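Local coordinates for protein cellulase (Bacillus sp. BG-CS10, PDB 5E09) that probably hydrolyses internal beta-1,4-glucosidic bonds of cellulose, pairing a family 5 glycoside hydrolase barrel with carbohydrate-binding modules in a halophilic enzyme, at residues 248-251 with 252-256; 286-289 with 290-293; 296-299 with 300-304. All coordinates share one frame; numbering follows the deposited sequence.

Contact 1. Residues 248-251 with 252-256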
ATOM      1  N   ASP A 248       0.171 -12.375  10.014  1.00 47.03           N
ATOM      2  CA  ASP A 248      -0.047 -12.573   8.585  1.00 39.09           C
ATOM      3  C   ASP A 248       1.223 -12.257   7.804  1.00 40.31           C
ATOM      4  O   ASP A 248       1.596 -12.987   6.871  1.00 44.21           O
ATOM      5  CB  ASP A 248      -1.199 -11.711   8.082  1.00 38.18           C
ATOM      6  CG  ASP A 248      -1.605 -12.070   6.670  1.00 49.82           C
ATOM      7  OD1 ASP A 248      -2.250 -13.127   6.497  1.00 49.83           O
ATOM      8  OD2 ASP A 248      -1.270 -11.304   5.737  1.00 46.72           O
ATOM      9  N   ILE A 249       1.896 -11.174   8.186  1.00 41.78           N
ATOM     10  CA  ILE A 249       3.198 -10.880   7.578  1.00 49.86           C
ATOM     11  C   ILE A 249       4.215 -12.021   7.794  1.00 48.66           C
ATOM     12  O   ILE A 249       4.847 -12.530   6.837  1.00 41.29           O
ATOM     13  CB  ILE A 249       3.776  -9.570   8.131  1.00 43.72           C
ATOM     14  CG1 ILE A 249       2.904  -8.390   7.683  1.00 47.55           C
ATOM     15  CG2 ILE A 249       5.224  -9.395   7.694  1.00 42.00           C
ATOM     16  CD1 ILE A 249       3.219  -7.087   8.374  1.00 35.07           C
ATOM     17  N   ILE A 250       4.353 -12.426   9.053  1.00 48.56           N
ATOM     18  CA  ILE A 250       5.320 -13.455   9.424  1.00 45.82           C
ATOM     19  C   ILE A 250       5.080 -14.769   8.681  1.00 48.44           C
ATOM     20  O   ILE A 250       6.005 -15.316   8.084  1.00 46.46           O
ATOM     21  CB  ILE A 250       5.301 -13.707  10.945  1.00 59.25           C
ATOM     22  CG1 ILE A 250       5.962 -12.538  11.675  1.00 50.33           C
ATOM     23  CG2 ILE A 250       6.015 -15.006  11.290  1.00 48.00           C
ATOM     24  CD1 ILE A 250       6.006 -12.707  13.166  1.00 51.62           C
ATOM     25  N   ASP A 251       3.845 -15.262   8.709  1.00 40.76           N
ATOM     26  CA  ASP A 251       3.496 -16.504   8.023  1.00 43.19           C
ATOM     27  C   ASP A 251       3.735 -16.394   6.517  1.00 52.55           C
ATOM     28  O   ASP A 251       4.414 -17.252   5.910  1.00 57.44           O
ATOM     29  CB  ASP A 251       2.031 -16.879   8.290  1.00 49.71           C
ATOM     30  CG  ASP A 251       1.754 -17.167   9.761  1.00 67.26           C
ATOM     31  OD1 ASP A 251       2.718 -17.374  10.530  1.00 67.36           O
ATOM     32  OD2 ASP A 251       0.566 -17.199  10.151  1.00 64.25           O
ATOM     33  N   THR A 252       3.183 -15.333   5.923  1.00 40.07           N
ATOM     34  CA  THR A 252       3.299 -15.134   4.482  1.00 48.28           C
ATOM     35  C   THR A 252       4.746 -15.234   4.025  1.00 37.72           C
ATOM     36  O   THR A 252       5.097 -16.052   3.153  1.00 47.97           O
ATOM     37  CB  THR A 252       2.737 -13.770   4.041  1.00 45.98           C
ATOM     38  OG1 THR A 252       1.344 -13.690   4.372  1.00 44.49           O
ATOM     39  CG2 THR A 252       2.915 -13.583   2.543  1.00 38.16           C
ATOM     40  N   PHE A 253       5.608 -14.428   4.625  1.00 43.39           N
ATOM     41  CA  PHE A 253       6.957 -14.377   4.091  1.00 40.04           C
ATOM     42  C   PHE A 253       7.840 -15.500   4.625  1.00 38.92           C
ATOM     43  O   PHE A 253       8.885 -15.792   4.052  1.00 53.27           O
ATOM     44  CB  PHE A 253       7.538 -12.991   4.330  1.00 36.73           C
ATOM     45  CG  PHE A 253       6.894 -11.945   3.458  1.00 36.60           C
ATOM     46  CD1 PHE A 253       7.200 -11.881   2.109  1.00 29.73           C
ATOM     47  CD2 PHE A 253       5.931 -11.091   3.963  1.00 33.23           C
ATOM     48  CE1 PHE A 253       6.592 -10.952   1.283  1.00 42.58           C
ATOM     49  CE2 PHE A 253       5.318 -10.153   3.147  1.00 51.82           C
ATOM     50  CZ  PHE A 253       5.649 -10.083   1.802  1.00 41.02           C
ATOM     51  N   ASN A 254       7.393 -16.175   5.677  1.00 47.10           N
ATOM     52  CA  ASN A 254       8.032 -17.427   6.061  1.00 51.43           C
ATOM     53  C   ASN A 254       7.885 -18.456   4.958  1.00 48.79           C
ATOM     54  O   ASN A 254       8.865 -19.083   4.560  1.00 52.16           O
ATOM     55  CB  ASN A 254       7.455 -17.989   7.362  1.00 51.11           C
ATOM     56  CG  ASN A 254       8.152 -17.442   8.592  1.00 46.30           C
ATOM     57  OD1 ASN A 254       9.208 -16.817   8.495  1.00 51.04           O
ATOM     58  ND2 ASN A 254       7.562 -17.680   9.758  1.00 47.40           N
ATOM     59  N   ARG A 255       6.673 -18.641   4.442  1.00 46.63           N
ATOM     60  CA  ARG A 255       6.553 -19.656   3.404  1.00 44.50           C
ATOM     61  C   ARG A 255       7.159 -19.180   2.078  1.00 46.62           C
ATOM     62  O   ARG A 255       7.681 -20.001   1.308  1.00 47.06           O
ATOM     63  CB  ARG A 255       5.099 -20.104   3.222  1.00 51.67           C
ATOM     64  CG  ARG A 255       4.115 -19.037   2.862  1.00 65.28           C
ATOM     65  CD  ARG A 255       2.747 -19.647   2.611  1.00 57.11           C
ATOM     66  NE  ARG A 255       1.761 -18.608   2.361  1.00 52.52           N
ATOM     67  CZ  ARG A 255       1.062 -18.005   3.314  1.00 48.09           C
ATOM     68  NH1 ARG A 255       1.232 -18.354   4.581  1.00 44.25           N
ATOM     69  NH2 ARG A 255       0.188 -17.058   2.998  1.00 58.70           N
ATOM     70  N   VAL A 256       7.130 -17.872   1.816  1.00 44.60           N
ATOM     71  CA  VAL A 256       7.846 -17.376   0.635  1.00 42.19           C
ATOM     72  C   VAL A 256       9.343 -17.690   0.750  1.00 43.14           C
ATOM     73  O   VAL A 256       9.984 -18.114  -0.212  1.00 45.61           O
ATOM     74  CB  VAL A 256       7.659 -15.855   0.428  1.00 43.76           C
ATOM     75  CG1 VAL A 256       8.624 -15.334  -0.633  1.00 31.43           C
ATOM     76  CG2 VAL A 256       6.226 -15.542   0.045  1.00 49.35           C
TER
HETATM   77  O   HOH W   1       5.001 -19.211  10.045  1.00 57.29           O
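Four successive i to i+4 amide bonds, from Thr252 N to Asp248 O through Arg255 N to Asp251 O, join 248-251 to 252-256 as consecutive turns of helix 243-261 in the barrel domain. Asp248 O takes a second donor, Thr252 OG1 at 2.6 Å, and the amide and the hydroxyl reach it from opposite faces of the carbonyl plane. The chi1 of -61° puts OG1 beside Thr252's own backbone N, within range of that oxygen, and leaves CG2 over the centre of the Phe253 ring, 4.1 Å above its plane. Phe253 CD2 meets Ile249 CG2 at 4.2 Å, and Tyr225 packs edge-to-face with the same ring. On the more polar side, one water links neighbouring turns, donating to Asp251 OD1 and accepting from Asn254 ND2, each at 3.0 Å. Asp251 OD1 is also bonded to Gln247, and Arg303 engages Asn254 OD1 from outside. The Arg255 guanidinium lies over Thr252 CA, which is 3.7 Å from its plane, while NE binds Thr199 O. The chemistry implies a threonine hydroxyl satisfied inside its own helix, with the acidic and basic ends held chiefly by partners beyond this turn, as in the Asp248 bond to Tyr225.

Contact 2. Residues 286-289 with 290-293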
ATOM      1  N   GLN A 286      -2.228   7.306  11.072  1.00 35.16           N
ATOM      2  CA  GLN A 286      -0.814   7.529  10.758  1.00 37.46           C
ATOM      3  C   GLN A 286       0.176   6.647  11.537  1.00 33.13           C
ATOM      4  O   GLN A 286       1.053   6.006  10.942  1.00 40.26           O
ATOM      5  CB  GLN A 286      -0.472   9.009  10.981  1.00 31.36           C
ATOM      6  CG  GLN A 286       0.914   9.419  10.506  1.00 39.82           C
ATOM      7  CD  GLN A 286       1.070   9.402   8.985  1.00 54.09           C
ATOM      8  OE1 GLN A 286       0.173   8.973   8.250  1.00 48.93           O
ATOM      9  NE2 GLN A 286       2.215   9.885   8.511  1.00 34.84           N
ATOM     10  N   GLY A 287       0.036   6.606  12.857  1.00 34.67           N
ATOM     11  CA  GLY A 287       0.932   5.814  13.683  1.00 39.29           C
ATOM     12  C   GLY A 287       0.869   4.333  13.356  1.00 37.28           C
ATOM     13  O   GLY A 287       1.893   3.636  13.309  1.00 38.75           O
ATOM     14  N   GLU A 288      -0.347   3.856  13.118  1.00 40.85           N
ATOM     15  CA  GLU A 288      -0.570   2.453  12.791  1.00 40.61           C
ATOM     16  C   GLU A 288       0.012   2.115  11.415  1.00 40.04           C
ATOM     17  O   GLU A 288       0.599   1.043  11.223  1.00 36.74           O
ATOM     18  CB  GLU A 288      -2.064   2.136  12.854  1.00 41.63           C
ATOM     19  CG  GLU A 288      -2.691   2.424  14.215  1.00 31.23           C
ATOM     20  CD  GLU A 288      -2.001   1.677  15.354  1.00 46.79           C
ATOM     21  OE1 GLU A 288      -1.872   0.438  15.276  1.00 54.06           O
ATOM     22  OE2 GLU A 288      -1.581   2.330  16.333  1.00 53.63           O
ATOM     23  N   LYS A 289      -0.135   3.044  10.471  1.00 29.28           N
ATOM     24  CA  LYS A 289       0.467   2.905   9.146  1.00 37.00           C
ATOM     25  C   LYS A 289       1.993   2.756   9.249  1.00 39.32           C
ATOM     26  O   LYS A 289       2.587   1.800   8.712  1.00 38.93           O
ATOM     27  CB  LYS A 289       0.108   4.111   8.270  1.00 28.08           C
ATOM     28  CG  LYS A 289       0.840   4.159   6.936  1.00 40.42           C
ATOM     29  CD  LYS A 289       0.940   5.582   6.398  1.00 36.89           C
ATOM     30  CE  LYS A 289      -0.427   6.243   6.332  1.00 58.86           C
ATOM     31  NZ  LYS A 289      -0.312   7.672   5.943  1.00 59.78           N
ATOM     32  N   LEU A 290       2.618   3.706   9.949  1.00 41.02           N
ATOM     33  CA  LEU A 290       4.064   3.669  10.173  1.00 33.86           C
ATOM     34  C   LEU A 290       4.515   2.354  10.812  1.00 36.80           C
ATOM     35  O   LEU A 290       5.475   1.727  10.354  1.00 39.62           O
ATOM     36  CB  LEU A 290       4.498   4.842  11.050  1.00 35.60           C
ATOM     37  CG  LEU A 290       4.242   6.247  10.504  1.00 38.75           C
ATOM     38  CD1 LEU A 290       4.604   7.299  11.541  1.00 39.74           C
ATOM     39  CD2 LEU A 290       5.012   6.473   9.216  1.00 31.17           C
ATOM     40  N   LYS A 291       3.818   1.930  11.863  1.00 34.02           N
ATOM     41  CA  LYS A 291       4.172   0.674  12.521  1.00 39.78           C
ATOM     42  C   LYS A 291       4.066  -0.526  11.564  1.00 42.91           C
ATOM     43  O   LYS A 291       4.924  -1.430  11.575  1.00 41.30           O
ATOM     44  CB  LYS A 291       3.301   0.463  13.762  1.00 43.11           C
ATOM     45  CG  LYS A 291       3.702   1.364  14.937  1.00 48.94           C
ATOM     46  CD  LYS A 291       2.935   1.028  16.217  1.00 42.33           C
ATOM     47  CE  LYS A 291       1.503   1.520  16.150  1.00 38.20           C
ATOM     48  NZ  LYS A 291       0.799   1.365  17.456  1.00 43.81           N
ATOM     49  N   PHE A 292       3.033  -0.518  10.721  1.00 45.52           N
ATOM     50  CA  PHE A 292       2.870  -1.577   9.733  1.00 40.06           C
ATOM     51  C   PHE A 292       4.086  -1.649   8.818  1.00 40.63           C
ATOM     52  O   PHE A 292       4.705  -2.708   8.676  1.00 36.84           O
ATOM     53  CB  PHE A 292       1.603  -1.375   8.893  1.00 38.50           C
ATOM     54  CG  PHE A 292       1.495  -2.332   7.733  1.00 37.27           C
ATOM     55  CD1 PHE A 292       0.946  -3.594   7.906  1.00 43.54           C
ATOM     56  CD2 PHE A 292       1.957  -1.976   6.475  1.00 31.22           C
ATOM     57  CE1 PHE A 292       0.854  -4.486   6.841  1.00 34.63           C
ATOM     58  CE2 PHE A 292       1.873  -2.861   5.412  1.00 37.96           C
ATOM     59  CZ  PHE A 292       1.321  -4.120   5.598  1.00 32.79           C
ATOM     60  N   PHE A 293       4.429  -0.527   8.191  1.00 40.13           N
ATOM     61  CA  PHE A 293       5.536  -0.553   7.234  1.00 43.13           C
ATOM     62  C   PHE A 293       6.886  -0.863   7.892  1.00 42.65           C
ATOM     63  O   PHE A 293       7.720  -1.558   7.300  1.00 45.02           O
ATOM     64  CB  PHE A 293       5.593   0.764   6.458  1.00 31.77           C
ATOM     65  CG  PHE A 293       4.558   0.852   5.369  1.00 38.75           C
ATOM     66  CD1 PHE A 293       4.794   0.282   4.126  1.00 34.21           C
ATOM     67  CD2 PHE A 293       3.339   1.475   5.594  1.00 42.73           C
ATOM     68  CE1 PHE A 293       3.840   0.340   3.113  1.00 35.32           C
ATOM     69  CE2 PHE A 293       2.375   1.542   4.586  1.00 43.90           C
ATOM     70  CZ  PHE A 293       2.630   0.971   3.343  1.00 35.51           C
TER
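Leu290 N bonds to Gln286 O at 3.0 Å in an almost straight N-H...O bond, setting the i to i+4 pattern in the first turns of helix 286-302, the helix of a beta-alpha-beta crossover between strands 267-272 and 306-311 of the TIM barrel. The leucine side chain leans back over the same carbonyl, its CG 3.2 Å from Gln286 O, and also packs on Met331 and Trp425, the latter on strand 425-432 beyond the barrel.

Lys291 carries the polar link. Its amide bonds to Gly287 O, and its side chain runs alongside Glu288, both pointing the same way, until NZ forms a salt bridge with Glu288 OE2 at 2.8 Å. The ammonium meets that oxygen on the syn side but 32° out of the carboxylate plane. Bends at Glu288 chi2 and Lys291 chi3 (-75°) bring the two ends of this i to i+3 pair together. Glu288 OE1 is engaged separately by Phe241 N, so the two carboxylate oxygens have different mates, which probably fixes the rotation of the group.

Phe292 N bonds to Glu288 O, and its ring is carried away from this turn toward Thr245 and Ile249 of helix 243-261. Phe293 N closes the series on Lys289 O, and its ring stands close to Lys289, crossing the aliphatic part of that chain at an angle, with CE2 3.8 Å from CG. Beyond these methylenes the lysine bends at chi3 and returns toward the start of the helix, where Lys289 NZ donates to Gln286 OE1 at 2.7 Å, tilted 19° from the amide carbonyl plane.

Contact 3. Residues 296-299 with 300-304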
ATOM      1  N   LEU A 296       6.815  -4.718   8.532  1.00 42.16           N
ATOM      2  CA  LEU A 296       6.911  -5.385   7.236  1.00 42.82           C
ATOM      3  C   LEU A 296       8.326  -5.360   6.663  1.00 41.21           C
ATOM      4  O   LEU A 296       8.875  -6.406   6.288  1.00 38.20           O
ATOM      5  CB  LEU A 296       5.948  -4.743   6.232  1.00 36.52           C
ATOM      6  CG  LEU A 296       6.028  -5.285   4.801  1.00 42.53           C
ATOM      7  CD1 LEU A 296       5.736  -6.782   4.772  1.00 32.67           C
ATOM      8  CD2 LEU A 296       5.086  -4.534   3.866  1.00 37.30           C
ATOM      9  N   ILE A 297       8.920  -4.171   6.584  1.00 39.78           N
ATOM     10  CA  ILE A 297      10.230  -4.074   5.953  1.00 45.87           C
ATOM     11  C   ILE A 297      11.306  -4.753   6.815  1.00 43.44           C
ATOM     12  O   ILE A 297      12.244  -5.352   6.274  1.00 37.40           O
ATOM     13  CB  ILE A 297      10.598  -2.614   5.650  1.00 37.43           C
ATOM     14  CG1 ILE A 297       9.652  -2.078   4.574  1.00 33.27           C
ATOM     15  CG2 ILE A 297      12.039  -2.510   5.158  1.00 32.17           C
ATOM     16  CD1 ILE A 297       9.790  -0.601   4.297  1.00 39.60           C
ATOM     17  N   HIS A 298      11.154  -4.708   8.139  1.00 34.92           N
ATOM     18  CA  HIS A 298      12.050  -5.489   8.991  1.00 37.17           C
ATOM     19  C   HIS A 298      12.035  -6.962   8.590  1.00 54.34           C
ATOM     20  O   HIS A 298      13.095  -7.574   8.374  1.00 47.98           O
ATOM     21  CB  HIS A 298      11.674  -5.365  10.466  1.00 41.25           C
ATOM     22  CG  HIS A 298      12.375  -6.352  11.350  1.00 52.21           C
ATOM     23  ND1 HIS A 298      13.738  -6.550  11.310  1.00 51.11           N
ATOM     24  CD2 HIS A 298      11.899  -7.192  12.301  1.00 49.59           C
ATOM     25  CE1 HIS A 298      14.073  -7.471  12.197  1.00 42.56           C
ATOM     26  NE2 HIS A 298      12.976  -7.877  12.812  1.00 41.45           N
ATOM     27  N   HIS A 299      10.843  -7.541   8.473  1.00 41.44           N
ATOM     28  CA  HIS A 299      10.791  -8.981   8.217  1.00 46.74           C
ATOM     29  C   HIS A 299      11.186  -9.352   6.774  1.00 38.70           C
ATOM     30  O   HIS A 299      11.762 -10.434   6.531  1.00 41.12           O
ATOM     31  CB  HIS A 299       9.414  -9.519   8.586  1.00 39.61           C
ATOM     32  CG  HIS A 299       9.227  -9.680  10.064  1.00 55.86           C
ATOM     33  ND1 HIS A 299       9.798 -10.713  10.776  1.00 55.48           N
ATOM     34  CD2 HIS A 299       8.573  -8.914  10.969  1.00 52.42           C
ATOM     35  CE1 HIS A 299       9.489 -10.588  12.054  1.00 44.44           C
ATOM     36  NE2 HIS A 299       8.745  -9.507  12.200  1.00 54.36           N
ATOM     37  N   LEU A 300      10.931  -8.442   5.835  1.00 33.49           N
ATOM     38  CA  LEU A 300      11.409  -8.624   4.462  1.00 37.09           C
ATOM     39  C   LEU A 300      12.929  -8.656   4.432  1.00 52.05           C
ATOM     40  O   LEU A 300      13.533  -9.489   3.745  1.00 39.81           O
ATOM     41  CB  LEU A 300      10.901  -7.518   3.535  1.00 29.38           C
ATOM     42  CG  LEU A 300       9.392  -7.422   3.300  1.00 44.05           C
ATOM     43  CD1 LEU A 300       9.063  -6.267   2.361  1.00 27.17           C
ATOM     44  CD2 LEU A 300       8.831  -8.740   2.774  1.00 33.02           C
ATOM     45  N   ASN A 301      13.540  -7.731   5.169  1.00 49.30           N
ATOM     46  CA  ASN A 301      14.994  -7.688   5.269  1.00 45.02           C
ATOM     47  C   ASN A 301      15.557  -8.949   5.906  1.00 43.07           C
ATOM     48  O   ASN A 301      16.518  -9.521   5.396  1.00 49.74           O
ATOM     49  CB  ASN A 301      15.445  -6.457   6.052  1.00 45.95           C
ATOM     50  CG  ASN A 301      15.234  -5.176   5.275  1.00 53.28           C
ATOM     51  OD1 ASN A 301      15.160  -5.182   4.053  1.00 53.08           O
ATOM     52  ND2 ASN A 301      15.151  -4.059   5.991  1.00 96.12           N
ATOM     53  N   GLU A 302      14.948  -9.394   7.004  1.00 42.07           N
ATOM     54  CA  GLU A 302      15.372 -10.641   7.640  1.00 40.19           C
ATOM     55  C   GLU A 302      15.262 -11.828   6.679  1.00 54.79           C
ATOM     56  O   GLU A 302      15.977 -12.823   6.831  1.00 36.65           O
ATOM     57  CB  GLU A 302      14.552 -10.921   8.906  1.00 43.07           C
ATOM     58  CG  GLU A 302      15.177 -10.400  10.199  1.00 66.92           C
ATOM     59  CD  GLU A 302      14.415 -10.837  11.444  1.00 79.95           C
ATOM     60  OE1 GLU A 302      13.384 -11.531  11.307  1.00 66.10           O
ATOM     61  OE2 GLU A 302      14.854 -10.494  12.566  1.00 88.96           O
ATOM     62  N   ARG A 303      14.372 -11.730   5.691  1.00 46.34           N
ATOM     63  CA  ARG A 303      14.219 -12.836   4.747  1.00 47.53           C
ATOM     64  C   ARG A 303      14.752 -12.560   3.333  1.00 53.87           C
ATOM     65  O   ARG A 303      14.387 -13.264   2.389  1.00 53.39           O
ATOM     66  CB  ARG A 303      12.749 -13.242   4.671  1.00 40.38           C
ATOM     67  CG  ARG A 303      12.260 -13.959   5.914  1.00 50.46           C
ATOM     68  CD  ARG A 303      10.759 -13.806   6.083  1.00 51.38           C
ATOM     69  NE  ARG A 303      10.302 -14.308   7.373  1.00 47.79           N
ATOM     70  CZ  ARG A 303      10.357 -13.616   8.507  1.00 57.79           C
ATOM     71  NH1 ARG A 303      10.858 -12.385   8.518  1.00 47.02           N
ATOM     72  NH2 ARG A 303       9.914 -14.157   9.634  1.00 55.61           N
ATOM     73  N   ASP A 304      15.614 -11.552   3.199  1.00 45.85           N
ATOM     74  CA  ASP A 304      16.233 -11.196   1.914  1.00 40.13           C
ATOM     75  C   ASP A 304      15.244 -11.007   0.762  1.00 47.50           C
ATOM     76  O   ASP A 304      15.537 -11.362  -0.385  1.00 37.46           O
ATOM     77  CB  ASP A 304      17.264 -12.250   1.506  1.00 57.45           C
ATOM     78  CG  ASP A 304      18.412 -12.357   2.489  1.00 56.78           C
ATOM     79  OD1 ASP A 304      18.727 -11.346   3.157  1.00 56.49           O
ATOM     80  OD2 ASP A 304      18.993 -13.458   2.597  1.00 62.26           O
TER
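A Schellman motif ends helix 286-302, with Asp304 N bonded to Asn301 O and Val305 N to Leu300 O, and residues 296-304 form the last turns leading into it. Asp304 supplies the positive phi. Before the chain turns, Leu300 N, Asn301 N and Glu302 N continue the i to i+4 pattern to Leu296 O, Ile297 O and His298 O. Arg303 N reaches His299 O at an N-H...O angle of 129°, a weak bond, as the backbone leaves helical geometry.

The Arg303 side chain reinforces this weak link. Extended from CG to NE, it runs alongside His299 and turns NH1 onto two acceptors of that residue: the carbonyl O at 2.9 Å, nearly within the guanidinium plane, and ring ND1 at 3.0 Å, which NH1 meets at the ring edge, in plane. Ring and guanidinium are turned 55° apart. NE is held by Asn254 OD1 of helix 243-261. Replacing Arg303 with a leucine would probably leave His299 ND1 and Asn254 OD1 without these donors and the imidazole freer to turn.

Elsewhere on the turn, Glu302 OE2 lies 3.1 Å from His298 CE1, the carboxylate and ring planes 60° apart. The Leu296 and Leu300 side chains cross at an angle, with Leu296 CD1 4.0 Å from Leu300 CG, on the side where both leucines meet Phe253. Because ND1 accepts from the arginine, any proton on the His299 ring should sit on NE2, and a neutral imidazole is likely to be favoured beside this positive charge.

From the N terminus, contact 1 comes first, on helix 243-261, which precedes strand 267-272 of the barrel; contacts 2 and 3 follow on helix 286-302, between that strand and 306-311. The three run in series, none nesting or crossing, and each closes only a helical turn rather than a long loop. The ties between them are lateral. Ile249 CD1 of contact 1 meets Phe292 CE1 of contact 2 at 3.8 Å, and Phe253 packs on Leu296 and Leu300 of contact 3, whose centre lies about 10 Å from that of contact 1. Contacts 2 and 3 share one helix, and contact 1 touches it at both, so helices 243-261 and 286-302 meet at several points.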